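Side-chain contact in genome polyprotein (Enterovirus A71, PDB 6HLW), which is the precursor of the viral proteins, its 3A region binding another protein through a small helical hairpin, consistent with recruitment of host factors for viral replication: residues Gly13-Ser18 with Gln26-Gln31. Residues are numbered along the deposited sequence; the frame is centred on the assembly and turned at random.
Sequences GDLLAS and QYCREQ
Cys28 meets Leu15 and Leu16 through a single atom, its SG, and so illustrates how two short helices can pair by apolar contact with very few side chains. The nearer methyl is Leu16 CD2, 3.9 Å from Cys28 SG, while Leu15 CD2 lies 4.2 Å from the same Cys28 SG. The two approaches differ in direction. Leu15 CD2 sits almost straight ahead of the sulfur, close to the continuation of the Cys28 CB-SG bond, whereas Leu16 CD2 comes in from the flank, roughly at a right angle to the first approach as seen from SG. The neighbouring leucines achieve this by different torsions: Leu15 holds CG anti to the backbone N (chi1 177°), while Leu16 swings CG beside that nitrogen (chi1 -69°), so that, although its CB does not point at Cys28, chi1 and chi2 together carry CD2 to the sulfur.

The framework is a helical hairpin, in which helix 9-18 and helix 22-30 run roughly antiparallel across a short turn. The nearest pair of CA atoms, Leu16 CA and Cys28 CA at 8.8 Å, falls at the level where the sulfur meets the methyls, and only 106 Å² is buried between the two segments. The cluster continues beyond them: Leu15 and Cys28 both reach Trp33, Cys28 also touches Ile34, and Leu16 packs on Val24. Leu16 further meets an aromatic side chain of the other protein, linking the hairpin interior to the assembly interface.

The side-chain hydrogen bond of these segments lies within helix 9-18, on the face turned from Cys28. There Ser18 OG donates to Asp14 O over 2.8 Å, with the hydroxyl tilted 18° from the carbonyl plane. The same oxygen also accepts the helical bond from Ser18 N, so Asp14 O is gripped twice by one residue near the helix's C-terminal end.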
ATOM      1  N   GLY B  13      11.544   8.132   4.389  1.00 74.73           N
ATOM      2  CA  GLY B  13      10.849   7.011   4.991  1.00 71.05           C
ATOM      3  C   GLY B  13      10.785   7.126   6.502  1.00 73.45           C
ATOM      4  O   GLY B  13       9.739   6.887   7.107  1.00 69.62           O
ATOM      5  N   ASP B  14      11.907   7.491   7.114  1.00 74.76           N
ATOM      6  CA  ASP B  14      11.965   7.655   8.561  1.00 76.04           C
ATOM      7  C   ASP B  14      11.064   8.804   8.999  1.00 73.27           C
ATOM      8  O   ASP B  14      10.521   8.791  10.104  1.00 67.40           O
ATOM      9  CB  ASP B  14      13.402   7.901   9.020  1.00 76.75           C
ATOM     10  CG  ASP B  14      13.549   7.854  10.531  1.00 91.28           C
ATOM     11  OD1 ASP B  14      13.341   8.897  11.185  1.00 84.18           O
ATOM     12  OD2 ASP B  14      13.870   6.770  11.064  1.00 93.30           O
ATOM     13  N   LEU B  15      10.909   9.793   8.124  1.00 68.13           N
ATOM     14  CA  LEU B  15      10.047  10.934   8.409  1.00 67.01           C
ATOM     15  C   LEU B  15       8.583  10.514   8.422  1.00 66.52           C
ATOM     16  O   LEU B  15       7.860  10.783   9.379  1.00 64.82           O
ATOM     17  CB  LEU B  15      10.264  12.046   7.380  1.00 68.43           C
ATOM     18  CG  LEU B  15       9.364  13.278   7.526  1.00 71.42           C
ATOM     19  CD1 LEU B  15       9.590  13.963   8.866  1.00 59.70           C
ATOM     20  CD2 LEU B  15       9.598  14.250   6.382  1.00 61.16           C
ATOM     21  N   LEU B  16       8.152   9.853   7.354  1.00 69.38           N
ATOM     22  CA  LEU B  16       6.771   9.404   7.238  1.00 64.02           C
ATOM     23  C   LEU B  16       6.435   8.362   8.298  1.00 64.27           C
ATOM     24  O   LEU B  16       5.302   8.287   8.764  1.00 65.07           O
ATOM     25  CB  LEU B  16       6.509   8.834   5.844  1.00 61.81           C
ATOM     26  CG  LEU B  16       6.525   9.845   4.696  1.00 62.41           C
ATOM     27  CD1 LEU B  16       6.502   9.128   3.355  1.00 63.97           C
ATOM     28  CD2 LEU B  16       5.350  10.807   4.807  1.00 60.72           C
ATOM     29  N   ALA B  17       7.425   7.561   8.677  1.00 63.51           N
ATOM     30  CA  ALA B  17       7.220   6.517   9.674  1.00 61.10           C
ATOM     31  C   ALA B  17       7.072   7.111  11.072  1.00 65.82           C
ATOM     32  O   ALA B  17       6.203   6.696  11.841  1.00 60.11           O
ATOM     33  CB  ALA B  17       8.369   5.526   9.640  1.00 61.75           C
ATOM     34  N   SER B  18       7.921   8.084  11.393  1.00 64.87           N
ATOM     35  CA  SER B  18       7.917   8.710  12.714  1.00 63.96           C
ATOM     36  C   SER B  18       6.719   9.639  12.901  1.00 64.91           C
ATOM     37  O   SER B  18       6.011   9.556  13.905  1.00 69.08           O
ATOM     38  CB  SER B  18       9.218   9.485  12.935  1.00 70.10           C
ATOM     39  OG  SER B  18      10.336   8.616  12.878  1.00 79.61           O
ATOM     40  N   GLN B  26       1.124  15.393   2.064  1.00 65.10           N
ATOM     41  CA  GLN B  26       0.970  16.434   1.055  1.00 70.88           C
ATOM     42  C   GLN B  26       2.239  17.275   0.935  1.00 70.65           C
ATOM     43  O   GLN B  26       2.614  17.685  -0.162  1.00 74.59           O
ATOM     44  CB  GLN B  26      -0.224  17.329   1.386  1.00 73.02           C
ATOM     45  CG  GLN B  26      -0.606  18.278   0.262  1.00 91.58           C
ATOM     46  CD  GLN B  26      -1.757  19.194   0.630  1.00103.21           C
ATOM     47  OE1 GLN B  26      -2.845  19.099   0.062  1.00117.69           O
ATOM     48  NE2 GLN B  26      -1.520  20.094   1.579  1.00 92.43           N
ATOM     49  N   TYR B  27       2.897  17.531   2.061  1.00 60.09           N
ATOM     50  CA  TYR B  27       4.138  18.300   2.058  1.00 63.31           C
ATOM     51  C   TYR B  27       5.222  17.569   1.276  1.00 65.78           C
ATOM     52  O   TYR B  27       5.891  18.163   0.430  1.00 68.32           O
ATOM     53  CB  TYR B  27       4.615  18.570   3.487  1.00 64.26           C
ATOM     54  CG  TYR B  27       5.887  19.390   3.559  1.00 61.64           C
ATOM     55  CD1 TYR B  27       5.868  20.759   3.327  1.00 63.85           C
ATOM     56  CD2 TYR B  27       7.104  18.796   3.863  1.00 61.48           C
ATOM     57  CE1 TYR B  27       7.027  21.513   3.392  1.00 63.56           C
ATOM     58  CE2 TYR B  27       8.269  19.541   3.931  1.00 63.90           C
ATOM     59  CZ  TYR B  27       8.224  20.900   3.694  1.00 68.59           C
ATOM     60  OH  TYR B  27       9.379  21.647   3.761  1.00 64.07           O
ATOM     61  N   CYS B  28       5.392  16.283   1.565  1.00 70.33           N
ATOM     62  CA  CYS B  28       6.356  15.458   0.846  1.00 71.50           C
ATOM     63  C   CYS B  28       6.024  15.430  -0.643  1.00 72.87           C
ATOM     64  O   CYS B  28       6.917  15.465  -1.489  1.00 74.56           O
ATOM     65  CB  CYS B  28       6.375  14.035   1.410  1.00 67.55           C
ATOM     66  SG  CYS B  28       7.026  13.894   3.098  1.00 67.21           S
ATOM     67  N   ARG B  29       4.731  15.371  -0.951  1.00 68.88           N
ATOM     68  CA  ARG B  29       4.263  15.365  -2.331  1.00 72.24           C
ATOM     69  C   ARG B  29       4.635  16.669  -3.030  1.00 69.12           C
ATOM     70  O   ARG B  29       5.189  16.662  -4.129  1.00 66.95           O
ATOM     71  CB  ARG B  29       2.747  15.156  -2.374  1.00 73.42           C
ATOM     72  CG  ARG B  29       2.150  15.084  -3.770  1.00 71.08           C
ATOM     73  CD  ARG B  29       0.662  15.394  -3.735  1.00 83.79           C
ATOM     74  NE  ARG B  29       0.051  15.338  -5.061  1.00106.60           N
ATOM     75  CZ  ARG B  29      -0.502  14.252  -5.597  1.00109.36           C
ATOM     76  NH1 ARG B  29      -0.531  13.105  -4.927  1.00110.78           N
ATOM     77  NH2 ARG B  29      -1.030  14.311  -6.812  1.00101.10           N
ATOM     78  N   GLU B  30       4.324  17.783  -2.378  1.00 71.85           N
ATOM     79  CA  GLU B  30       4.587  19.106  -2.933  1.00 69.99           C
ATOM     80  C   GLU B  30       6.082  19.354  -3.102  1.00 70.52           C
ATOM     81  O   GLU B  30       6.502  20.056  -4.020  1.00 74.57           O
ATOM     82  CB  GLU B  30       3.974  20.183  -2.036  1.00 61.50           C
ATOM     83  CG  GLU B  30       2.450  20.199  -2.043  1.00 63.31           C
ATOM     84  CD  GLU B  30       1.860  21.002  -0.899  1.00 71.91           C
ATOM     85  OE1 GLU B  30       2.636  21.554  -0.091  1.00 74.00           O
ATOM     86  OE2 GLU B  30       0.616  21.083  -0.811  1.00 74.01           O
ATOM     87  N   GLN B  31       6.879  18.769  -2.215  1.00 72.81           N
ATOM     88  CA  GLN B  31       8.327  18.932  -2.261  1.00 75.06           C
ATOM     89  C   GLN B  31       8.959  17.954  -3.248  1.00 81.08           C
ATOM     90  O   GLN B  31      10.175  17.959  -3.445  1.00 82.66           O
ATOM     91  CB  GLN B  31       8.932  18.736  -0.870  1.00 81.11           C
ATOM     92  CG  GLN B  31      10.022  19.737  -0.516  1.00 84.62           C
ATOM     93  CD  GLN B  31       9.482  21.137  -0.295  1.00 80.07           C
ATOM     94  OE1 GLN B  31       8.302  21.404  -0.516  1.00 77.98           O
ATOM     95  NE2 GLN B  31      10.349  22.039   0.151  1.00 85.40           N
TER